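Local coordinates for protein nitrite oxidoreductase subunit A (PDB 7B04) that binds a molybdenum atom, two molecules of MD1 and an iron/sulfur cluster as a member of the molybdopterin oxidoreductase family, at residues G235-Y240 with W267-W272; A609-V614 with F1087-H1092. One frame throughout, in Å; residues are numbered along the deposited sequence.

Contact 1 of 2, residues G235-Y240 with W267-W272. With MD1 (phosphoric acid 4-(2-amino-4-oxo-3,4,5,6,-tetrahydro-pteridin-6-yl)-2-hydroxy-3,4-dimercapto-but-3-en-yl ester guanylate ester), chain C.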
ATOM      1  N   GLY B 235      21.716  -9.025 -11.992  1.00 35.01           N
ATOM      2  CA  GLY B 235      21.288  -7.937 -12.847  1.00 34.13           C
ATOM      3  C   GLY B 235      21.564  -6.553 -12.295  1.00 27.19           C
ATOM      4  O   GLY B 235      21.877  -5.633 -13.056  1.00 26.08           O
ATOM      5  N   LYS B 236      21.462  -6.381 -10.977  1.00 29.16           N
ATOM      6  CA  LYS B 236      21.599  -5.056 -10.380  1.00 32.36           C
ATOM      7  C   LYS B 236      22.939  -4.841  -9.681  1.00 33.35           C
ATOM      8  O   LYS B 236      23.606  -3.835  -9.950  1.00 33.41           O
ATOM      9  CB  LYS B 236      20.430  -4.777  -9.435  1.00 34.35           C
ATOM     10  CG  LYS B 236      19.069  -4.756 -10.158  1.00 26.58           C
ATOM     11  CD  LYS B 236      18.215  -5.979  -9.836  0.36 31.97           C
ATOM     12  CE  LYS B 236      16.977  -6.080 -10.737  1.00 34.18           C
ATOM     13  NZ  LYS B 236      17.285  -6.084 -12.189  1.00 34.59           N
ATOM     14  N   TYR B 237      23.359  -5.745  -8.783  1.00 28.14           N
ATOM     15  CA  TYR B 237      24.712  -5.590  -8.245  1.00 32.06           C
ATOM     16  C   TYR B 237      25.780  -5.804  -9.308  1.00 33.26           C
ATOM     17  O   TYR B 237      26.953  -5.506  -9.054  1.00 33.68           O
ATOM     18  CB  TYR B 237      25.020  -6.533  -7.075  1.00 29.13           C
ATOM     19  CG  TYR B 237      24.672  -5.993  -5.701  1.00 30.90           C
ATOM     20  CD1 TYR B 237      23.810  -6.679  -4.862  1.00 37.05           C
ATOM     21  CD2 TYR B 237      25.193  -4.783  -5.254  1.00 31.34           C
ATOM     22  CE1 TYR B 237      23.483  -6.184  -3.606  1.00 32.17           C
ATOM     23  CE2 TYR B 237      24.868  -4.279  -4.000  1.00 31.30           C
ATOM     24  CZ  TYR B 237      24.010  -4.987  -3.184  1.00 28.06           C
ATOM     25  OH  TYR B 237      23.674  -4.512  -1.937  1.00 28.84           O
ATOM     26  N   GLY B 238      25.408  -6.312 -10.483  1.00 25.62           N
ATOM     27  CA  GLY B 238      26.336  -6.352 -11.596  1.00 25.17           C
ATOM     28  C   GLY B 238      26.892  -4.992 -11.957  1.00 28.49           C
ATOM     29  O   GLY B 238      27.933  -4.912 -12.616  1.00 28.85           O
ATOM     30  N   MET B 239      26.213  -3.916 -11.549  1.00 32.52           N
ATOM     31  CA  MET B 239      26.750  -2.576 -11.754  1.00 31.04           C
ATOM     32  C   MET B 239      28.070  -2.394 -11.016  1.00 31.54           C
ATOM     33  O   MET B 239      28.988  -1.740 -11.525  1.00 35.64           O
ATOM     34  CB  MET B 239      25.735  -1.533 -11.293  1.00 23.86           C
ATOM     35  CG  MET B 239      26.141  -0.098 -11.577  1.00 24.49           C
ATOM     36  SD  MET B 239      26.207   0.247 -13.341  1.00 35.02           S
ATOM     37  CE  MET B 239      24.463   0.261 -13.733  1.00 32.88           C
ATOM     38  N   TYR B 240      28.188  -2.967  -9.815  1.00 28.86           N
ATOM     39  CA  TYR B 240      29.460  -2.920  -9.103  1.00 31.44           C
ATOM     40  C   TYR B 240      30.544  -3.676  -9.858  1.00 32.46           C
ATOM     41  O   TYR B 240      31.718  -3.292  -9.814  1.00 36.22           O
ATOM     42  CB  TYR B 240      29.306  -3.485  -7.690  1.00 27.48           C
ATOM     43  CG  TYR B 240      28.487  -2.625  -6.751  1.00 29.27           C
ATOM     44  CD1 TYR B 240      28.012  -1.381  -7.145  1.00 29.51           C
ATOM     45  CD2 TYR B 240      28.203  -3.055  -5.462  1.00 30.71           C
ATOM     46  CE1 TYR B 240      27.265  -0.595  -6.284  1.00 29.05           C
ATOM     47  CE2 TYR B 240      27.462  -2.276  -4.595  1.00 27.07           C
ATOM     48  CZ  TYR B 240      26.995  -1.050  -5.010  1.00 28.65           C
ATOM     49  OH  TYR B 240      26.254  -0.277  -4.144  1.00 36.45           O
ATOM     50  N   TRP B 267      28.401   3.156  -5.729  1.00 39.17           N
ATOM     51  CA  TRP B 267      27.537   4.023  -4.938  1.00 35.45           C
ATOM     52  C   TRP B 267      26.718   3.199  -3.951  1.00 33.55           C
ATOM     53  O   TRP B 267      26.197   2.128  -4.293  1.00 34.74           O
ATOM     54  CB  TRP B 267      26.625   4.841  -5.851  1.00 39.06           C
ATOM     55  CG  TRP B 267      27.152   6.211  -5.988  1.00 40.35           C
ATOM     56  CD1 TRP B 267      28.413   6.612  -5.671  1.00 43.67           C
ATOM     57  CD2 TRP B 267      26.469   7.367  -6.480  1.00 45.00           C
ATOM     58  NE1 TRP B 267      28.554   7.950  -5.914  1.00 46.80           N
ATOM     59  CE2 TRP B 267      27.379   8.438  -6.421  1.00 48.51           C
ATOM     60  CE3 TRP B 267      25.179   7.604  -6.961  1.00 38.69           C
ATOM     61  CZ2 TRP B 267      27.045   9.726  -6.827  1.00 42.54           C
ATOM     62  CZ3 TRP B 267      24.846   8.890  -7.362  1.00 33.21           C
ATOM     63  CH2 TRP B 267      25.779   9.932  -7.294  1.00 32.55           C
ATOM     64  N   SER B 268      26.593   3.717  -2.734  1.00 35.43           N
ATOM     65  CA  SER B 268      25.979   2.977  -1.649  1.00 33.52           C
ATOM     66  C   SER B 268      24.456   3.017  -1.769  1.00 29.87           C
ATOM     67  O   SER B 268      23.875   3.862  -2.464  1.00 37.07           O
ATOM     68  CB  SER B 268      26.423   3.556  -0.300  1.00 35.55           C
ATOM     69  OG  SER B 268      26.122   4.942  -0.227  1.00 31.41           O
ATOM     70  N   ASN B 269      23.807   2.089  -1.071  1.00 28.63           N
ATOM     71  CA  ASN B 269      22.353   1.990  -1.075  1.00 38.63           C
ATOM     72  C   ASN B 269      21.739   2.126   0.309  1.00 34.50           C
ATOM     73  O   ASN B 269      20.844   2.956   0.506  1.00 33.93           O
ATOM     74  CB  ASN B 269      21.924   0.651  -1.702  1.00 37.81           C
ATOM     75  CG  ASN B 269      22.218   0.587  -3.183  1.00 37.57           C
ATOM     76  OD1 ASN B 269      21.876   1.494  -3.934  1.00 41.42           O
ATOM     77  ND2 ASN B 269      22.856  -0.497  -3.613  1.00 31.72           N
ATOM     78  N   TYR B 270      22.211   1.337   1.275  1.00 34.84           N
ATOM     79  CA  TYR B 270      21.564   1.264   2.581  1.00 40.91           C
ATOM     80  C   TYR B 270      21.628   2.607   3.294  1.00 44.99           C
ATOM     81  O   TYR B 270      20.609   3.126   3.764  1.00 45.07           O
ATOM     82  CB  TYR B 270      22.236   0.165   3.407  1.00 36.22           C
ATOM     83  CG  TYR B 270      21.518  -0.256   4.673  1.00 34.82           C
ATOM     84  CD1 TYR B 270      20.140  -0.399   4.703  1.00 36.68           C
ATOM     85  CD2 TYR B 270      22.232  -0.564   5.823  1.00 39.68           C
ATOM     86  CE1 TYR B 270      19.491  -0.815   5.852  1.00 42.29           C
ATOM     87  CE2 TYR B 270      21.593  -0.977   6.974  1.00 47.00           C
ATOM     88  CZ  TYR B 270      20.220  -1.095   6.986  1.00 46.24           C
ATOM     89  OH  TYR B 270      19.579  -1.502   8.134  1.00 48.33           O
ATOM     90  N   THR B 271      22.828   3.164   3.415  1.00 43.17           N
ATOM     91  CA  THR B 271      22.996   4.433   4.107  1.00 40.82           C
ATOM     92  C   THR B 271      22.346   5.587   3.351  1.00 42.89           C
ATOM     93  O   THR B 271      21.729   6.463   3.968  1.00 39.22           O
ATOM     94  CB  THR B 271      24.478   4.681   4.327  1.00 43.43           C
ATOM     95  OG1 THR B 271      25.144   4.765   3.059  1.00 40.42           O
ATOM     96  CG2 THR B 271      25.049   3.537   5.129  1.00 41.18           C
ATOM     97  N   TRP B 272      22.506   5.624   2.024  1.00 44.31           N
ATOM     98  CA  TRP B 272      21.929   6.704   1.224  1.00 35.80           C
ATOM     99  C   TRP B 272      20.445   6.889   1.508  1.00 39.71           C
ATOM    100  O   TRP B 272      19.947   8.020   1.552  1.00 48.54           O
ATOM    101  CB  TRP B 272      22.157   6.430  -0.262  1.00 40.06           C
ATOM    102  CG  TRP B 272      21.252   7.211  -1.161  1.00 42.08           C
ATOM    103  CD1 TRP B 272      20.371   6.711  -2.073  1.00 39.27           C
ATOM    104  CD2 TRP B 272      21.136   8.637  -1.231  1.00 40.69           C
ATOM    105  NE1 TRP B 272      19.716   7.736  -2.711  1.00 34.02           N
ATOM    106  CE2 TRP B 272      20.167   8.929  -2.212  1.00 38.25           C
ATOM    107  CE3 TRP B 272      21.759   9.694  -0.563  1.00 42.05           C
ATOM    108  CZ2 TRP B 272      19.808  10.233  -2.538  1.00 45.62           C
ATOM    109  CZ3 TRP B 272      21.400  10.984  -0.888  1.00 40.73           C
ATOM    110  CH2 TRP B 272      20.435  11.244  -1.867  1.00 35.13           C
TER
HETATM  111  PB  MD1 C5801      14.480   3.690  -4.463  1.00 31.83           P
HETATM  112  O3B MD1 C5801      12.873   3.379  -4.624  1.00 39.43           O
HETATM  113  O1B MD1 C5801      14.844   4.786  -5.434  1.00 37.62           O
HETATM  114  O2B MD1 C5801      15.260   2.443  -4.806  1.00 32.62           O
HETATM  115  O3A MD1 C5801      14.889   4.157  -2.931  1.00 35.76           O
HETATM  116  C10 MD1 C5801      14.082   3.865  -1.827  1.00 36.96           C
HETATM  117  C11 MD1 C5801      14.114   5.067  -0.838  1.00 28.71           C
HETATM  118  O11 MD1 C5801      12.829   5.996  -1.099  1.00 37.73           O
HETATM  119  C12 MD1 C5801      14.200   4.650   0.426  1.00 29.53           C
HETATM  120  S12 MD1 C5801      14.104   2.868   0.768  1.00 35.08           S
HETATM  121  C13 MD1 C5801      14.393   5.554   1.679  1.00 34.02           C
HETATM  122  S13 MD1 C5801      14.460   4.630   3.243  1.00 41.75           S
HETATM  123  C14 MD1 C5801      14.506   7.002   1.774  1.00 34.34           C
HETATM  124  N15 MD1 C5801      13.132   7.482   2.442  1.00 36.38           N
HETATM  125  C16 MD1 C5801      12.834   8.857   2.334  1.00 37.04           C
HETATM  126  C15 MD1 C5801      11.729   9.418   3.156  1.00 35.49           C
HETATM  127  O14 MD1 C5801      11.128   8.710   3.892  1.00 40.56           O
HETATM  128  N17 MD1 C5801      11.383  10.860   3.056  1.00 32.40           N
HETATM  129  C17 MD1 C5801      12.163  11.778   2.092  1.00 32.67           C
HETATM  130  N16 MD1 C5801      11.826  13.187   1.999  1.00 39.15           N
HETATM  131  N18 MD1 C5801      13.288  11.223   1.254  1.00 30.24           N
HETATM  132  C20 MD1 C5801      13.643   9.831   1.337  1.00 35.47           C
HETATM  133  N8  MD1 C5801      14.692   9.365   0.530  1.00 34.49           N
HETATM  134  C7  MD1 C5801      14.984   7.794   0.586  1.00 32.64           C
HETATM  135  PA  MD1 C5801      12.208   2.729  -5.988  1.00 29.31           P
HETATM  136  O1A MD1 C5801      10.950   1.969  -5.648  1.00 40.43           O
HETATM  137  O2A MD1 C5801      11.877   3.863  -6.913  1.00 24.53           O
HETATM  138  O5' MD1 C5801      13.235   1.754  -6.826  1.00 41.24           O
HETATM  139  C5' MD1 C5801      12.658   0.996  -7.854  1.00 40.91           C
HETATM  140  C4' MD1 C5801      12.870   1.692  -9.243  1.00 31.61           C
HETATM  141  O4' MD1 C5801      13.451   0.664 -10.255  1.00 37.01           O
HETATM  142  C1' MD1 C5801      12.249   0.248 -11.156  1.00 37.38           C
HETATM  143  N9  MD1 C5801      12.155  -1.233 -11.277  1.00 30.30           N
HETATM  144  C4  MD1 C5801      13.111  -1.881 -11.921  1.00 24.11           C
HETATM  145  N3  MD1 C5801      14.346  -1.395 -12.589  1.00 34.82           N
HETATM  146  C2  MD1 C5801      15.238  -2.351 -13.231  1.00 33.21           C
HETATM  147  N2  MD1 C5801      16.438  -1.871 -13.878  1.00 36.02           N
HETATM  148  N1  MD1 C5801      14.940  -3.760 -13.226  1.00 26.23           N
HETATM  149  C6  MD1 C5801      13.751  -4.219 -12.581  1.00 34.93           C
HETATM  150  O6  MD1 C5801      13.501  -5.377 -12.574  1.00 35.33           O
HETATM  151  C5  MD1 C5801      12.813  -3.210 -11.906  1.00 28.57           C
HETATM  152  N7  MD1 C5801      11.667  -3.355 -11.249  1.00 33.95           N
HETATM  153  C8  MD1 C5801      11.248  -2.133 -10.853  1.00 39.82           C
HETATM  154  C2' MD1 C5801      11.212   0.732 -10.598  1.00 38.23           C
HETATM  155  O2' MD1 C5801      10.242   1.143 -11.608  1.00 30.80           O
HETATM  156  C3' MD1 C5801      11.750   2.047  -9.745  1.00 38.58           C
HETATM  157  O3' MD1 C5801      11.926   3.169 -10.659  1.00 28.79           O
HETATM  158  O   HOH W   1      24.161  -1.739  -1.654  1.00 32.92           O

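Contact 2 of 2, residues A609-V614 with F1087-H1092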
ATOM      1  N   ALA B 609      37.187  -1.070  -7.449  1.00 41.78           N
ATOM      2  CA  ALA B 609      36.149  -0.054  -7.401  1.00 38.91           C
ATOM      3  C   ALA B 609      36.064   0.429  -5.961  1.00 37.14           C
ATOM      4  O   ALA B 609      35.773  -0.359  -5.056  1.00 46.12           O
ATOM      5  CB  ALA B 609      34.809  -0.618  -7.871  1.00 40.01           C
ATOM      6  N   LEU B 610      36.309   1.718  -5.754  1.00 38.12           N
ATOM      7  CA  LEU B 610      36.335   2.294  -4.416  1.00 35.03           C
ATOM      8  C   LEU B 610      34.927   2.722  -4.028  1.00 34.34           C
ATOM      9  O   LEU B 610      34.331   3.583  -4.682  1.00 37.78           O
ATOM     10  CB  LEU B 610      37.300   3.477  -4.361  1.00 32.70           C
ATOM     11  CG  LEU B 610      37.470   4.155  -3.002  1.00 34.72           C
ATOM     12  CD1 LEU B 610      38.009   3.172  -1.975  1.00 35.15           C
ATOM     13  CD2 LEU B 610      38.389   5.357  -3.134  1.00 34.83           C
ATOM     14  N   ASP B 611      34.397   2.122  -2.966  1.00 34.19           N
ATOM     15  CA  ASP B 611      33.036   2.427  -2.551  1.00 31.83           C
ATOM     16  C   ASP B 611      32.912   3.890  -2.140  1.00 30.91           C
ATOM     17  O   ASP B 611      33.858   4.506  -1.642  1.00 30.14           O
ATOM     18  CB  ASP B 611      32.621   1.518  -1.396  1.00 38.98           C
ATOM     19  CG  ASP B 611      32.557   0.058  -1.799  1.00 40.63           C
ATOM     20  OD1 ASP B 611      32.326  -0.223  -2.992  1.00 36.58           O
ATOM     21  OD2 ASP B 611      32.740  -0.809  -0.920  1.00 58.28           O
ATOM     22  N   GLU B 612      31.725   4.449  -2.369  1.00 35.62           N
ATOM     23  CA  GLU B 612      31.431   5.830  -2.019  1.00 28.99           C
ATOM     24  C   GLU B 612      29.996   5.921  -1.525  1.00 34.22           C
ATOM     25  O   GLU B 612      29.142   5.111  -1.897  1.00 43.44           O
ATOM     26  CB  GLU B 612      31.647   6.773  -3.219  1.00 29.41           C
ATOM     27  CG  GLU B 612      31.260   8.230  -2.970  1.00 35.05           C
ATOM     28  CD  GLU B 612      31.505   9.120  -4.172  1.00 38.37           C
ATOM     29  OE1 GLU B 612      32.133   8.650  -5.142  1.00 40.21           O
ATOM     30  OE2 GLU B 612      31.063  10.287  -4.149  1.00 39.10           O
ATOM     31  N   GLU B 613      29.741   6.917  -0.681  1.00 35.06           N
ATOM     32  CA  GLU B 613      28.404   7.207  -0.185  1.00 34.77           C
ATOM     33  C   GLU B 613      27.722   8.242  -1.072  1.00 39.42           C
ATOM     34  O   GLU B 613      28.331   9.240  -1.467  1.00 38.88           O
ATOM     35  CB  GLU B 613      28.454   7.711   1.256  1.00 36.89           C
ATOM     36  CG  GLU B 613      27.351   7.155   2.127  1.00 39.95           C
ATOM     37  CD  GLU B 613      25.976   7.597   1.694  1.00 40.56           C
ATOM     38  OE1 GLU B 613      25.866   8.697   1.128  1.00 41.56           O
ATOM     39  OE2 GLU B 613      25.008   6.843   1.909  1.00 40.07           O
ATOM     40  N   VAL B 614      26.447   7.994  -1.379  1.00 37.83           N
ATOM     41  CA  VAL B 614      25.712   8.867  -2.290  1.00 36.00           C
ATOM     42  C   VAL B 614      25.464  10.246  -1.679  1.00 30.26           C
ATOM     43  O   VAL B 614      25.394  11.245  -2.405  1.00 35.10           O
ATOM     44  CB  VAL B 614      24.390   8.187  -2.698  1.00 35.60           C
ATOM     45  CG1 VAL B 614      23.559   9.095  -3.593  1.00 38.47           C
ATOM     46  CG2 VAL B 614      24.663   6.860  -3.386  1.00 34.21           C
ATOM     47  N   PHE B1087      35.146   3.899   7.407  1.00 50.90           N
ATOM     48  CA  PHE B1087      33.967   3.747   6.533  1.00 47.87           C
ATOM     49  C   PHE B1087      33.925   2.440   5.756  1.00 46.23           C
ATOM     50  O   PHE B1087      34.934   1.935   5.321  1.00 49.57           O
ATOM     51  CB  PHE B1087      33.900   4.947   5.592  1.00 48.05           C
ATOM     52  CG  PHE B1087      33.424   4.693   4.190  1.00 48.71           C
ATOM     53  CD1 PHE B1087      34.148   3.905   3.324  1.00 44.49           C
ATOM     54  CD2 PHE B1087      32.280   5.292   3.722  1.00 52.52           C
ATOM     55  CE1 PHE B1087      33.712   3.685   2.031  1.00 38.35           C
ATOM     56  CE2 PHE B1087      31.849   5.074   2.434  1.00 53.99           C
ATOM     57  CZ  PHE B1087      32.562   4.267   1.594  1.00 48.43           C
ATOM     58  N   GLU B1088      32.716   1.899   5.675  1.00 45.51           N
ATOM     59  CA  GLU B1088      32.359   0.768   4.809  1.00 48.03           C
ATOM     60  C   GLU B1088      31.053   1.194   4.167  1.00 49.32           C
ATOM     61  O   GLU B1088      30.157   1.523   4.921  1.00 44.06           O
ATOM     62  CB  GLU B1088      31.987  -0.440   5.643  1.00 54.83           C
ATOM     63  CG  GLU B1088      31.285  -1.498   4.834  1.00 54.03           C
ATOM     64  CD  GLU B1088      32.151  -2.716   4.791  1.00 56.16           C
ATOM     65  OE1 GLU B1088      32.196  -3.377   3.777  1.00 59.95           O
ATOM     66  OE2 GLU B1088      32.797  -2.948   5.764  1.00 61.66           O
ATOM     67  N   ALA B1089      30.950   1.171   2.845  1.00 49.10           N
ATOM     68  CA  ALA B1089      29.682   1.563   2.235  1.00 39.59           C
ATOM     69  C   ALA B1089      28.590   0.638   2.751  1.00 45.40           C
ATOM     70  O   ALA B1089      28.776  -0.581   2.842  1.00 45.50           O
ATOM     71  CB  ALA B1089      29.759   1.550   0.711  1.00 42.30           C
ATOM     72  N   ASP B1090      27.467   1.231   3.153  1.00 43.91           N
ATOM     73  CA  ASP B1090      26.340   0.559   3.789  1.00 37.03           C
ATOM     74  C   ASP B1090      26.700   0.047   5.180  1.00 41.91           C
ATOM     75  O   ASP B1090      25.951  -0.761   5.742  1.00 48.19           O
ATOM     76  CB  ASP B1090      25.774  -0.570   2.924  1.00 38.79           C
ATOM     77  CG  ASP B1090      25.468  -0.109   1.490  1.00 39.75           C
ATOM     78  OD1 ASP B1090      25.212   1.099   1.290  1.00 42.61           O
ATOM     79  OD2 ASP B1090      25.445  -0.951   0.568  1.00 42.10           O
ATOM     80  N   ASN B1091      27.838   0.472   5.745  1.00 48.98           N
ATOM     81  CA  ASN B1091      28.252   0.083   7.093  1.00 52.78           C
ATOM     82  C   ASN B1091      29.161   1.176   7.633  1.00 51.54           C
ATOM     83  O   ASN B1091      30.367   1.144   7.378  1.00 45.76           O
ATOM     84  CB  ASN B1091      28.981  -1.243   7.066  1.00 49.42           C
ATOM     85  CG  ASN B1091      29.085  -1.878   8.426  1.00 46.88           C
ATOM     86  OD1 ASN B1091      28.262  -1.636   9.307  1.00 51.52           O
ATOM     87  ND2 ASN B1091      30.097  -2.715   8.602  1.00 50.54           N
ATOM     88  N   HIS B1092      28.619   2.043   8.485  1.00 52.06           N
ATOM     89  CA  HIS B1092      29.298   3.220   9.022  1.00 50.95           C
ATOM     90  C   HIS B1092      29.717   4.200   7.923  1.00 46.22           C
ATOM     91  O   HIS B1092      30.905   4.412   7.630  1.00 50.91           O
ATOM     92  CB  HIS B1092      30.522   2.846   9.835  1.00 46.45           C
ATOM     93  CG  HIS B1092      31.098   4.011  10.573  1.00 46.82           C
ATOM     94  ND1 HIS B1092      30.315   4.842  11.348  1.00 44.35           N
ATOM     95  CD2 HIS B1092      32.337   4.556  10.564  1.00 46.61           C
ATOM     96  CE1 HIS B1092      31.065   5.806  11.844  1.00 43.97           C
ATOM     97  NE2 HIS B1092      32.293   5.657  11.382  1.00 48.51           N
TER

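Contact 1 of 2, residues G235-Y240 with W267-W272
Y240 and W267 illustrate how a side chain near the beginning of helix 238-254 can reach a loop through a main-chain acceptor: the phenol OH of Y240 donates to the carbonyl O of W267, which lies at the edge of the ring, near its plane. The modelled separation of Y240 OH and W267 O is 2.4 Å, a value whose shortness means little at this resolution. With chi1 at -70°, the ring of Y240 stands beside its own backbone N and its hydroxyl is carried to the loop. Helix 238-254 connects the neighbouring parallel strands 222-226 and 265-266 in a beta-alpha-beta crossover; 235-240 leads into that helix and 267-272 follows the second strand.

A second link runs through water. The water accepts from N269 ND2 at 2.7 Å and lies 2.8 Å from Y237 OH. The N269 amide is nearly parallel to the Y240 ring, the planes 11° apart, but its ND2 does not bond to the Y240 hydroxyl; R225 NE and G226 O, on strand 222-226, hold its OD1 and ND2.

K236 turns instead to the bound MD1. Its NZ approaches MD1 N1 to 3.5 Å and forms a salt bridge with D734, whose other carboxylate oxygen is hydrogen-bonded to MD1.

Contact 2 of 2, residues A609-V614 with F1087-H1092
A type II beta turn from E1088 to N1091 presents A1089 to D611, so that a tight reversal in one loop meets an extended run in another. A1089 and D1090 are the two central residues of the turn, D1090 with positive phi (68°), and the turn is closed by N1091 N donating to E1088 O at 2.7 Å. The methyl of A1089 lies against the D611 side chain, CB to CB 3.6 Å, and also reaches D611 CG at 4.0 Å.

The preceding residue, F1087, supplies the other half of the packing. Its ring tip, CZ, comes to 3.5 Å from D611 O and 4.1 Å from D611 CB, while the backbone N atoms of E612 and E613 lie at the ring edge, near its plane. A1089 N lies over one ring face, 3.7 Å above the plane and offset toward the rim, so the start of the turn passes over the ring of the residue before it. The turn belongs to the long loop before strand 1102-1109, a member of a six-stranded mixed sheet consistent with the C-terminal beta barrel of the DMSO reductase family.

Across the interface the contact is van der Waals in kind, and several polar groups of 609-614 have partners elsewhere. D611 O accepts from R265 NH1, D611 OD1 from N266 ND2, and E612 OE1 makes a salt bridge with K223. The other carboxylate oxygen of D611, OD2, is 5.4 Å from E1088 OE1, a separation at which the two like charges, if both are ionised, may repel weakly.

Along the chain contact 1 closes before contact 2 opens, and their centres lie about 10 Å apart. Strand 265-266, at the edge of the seven-stranded mixed sheet, relates them: it runs directly into 267-272, and its N266 shares backbone hydrogen bonds with E612 of 609-614. The loop 267-272 also touches contact 2 directly. T271 OG1 is probably hydrogen-bonded to E613 OE2, and D1090 OD1 probably accepts from N269 N, at 2.9 Å. One loop thus joins a crossover helix, a mid-chain loop and a late turn, and its N269 side chain lies about 9 Å from the molybdenum atom.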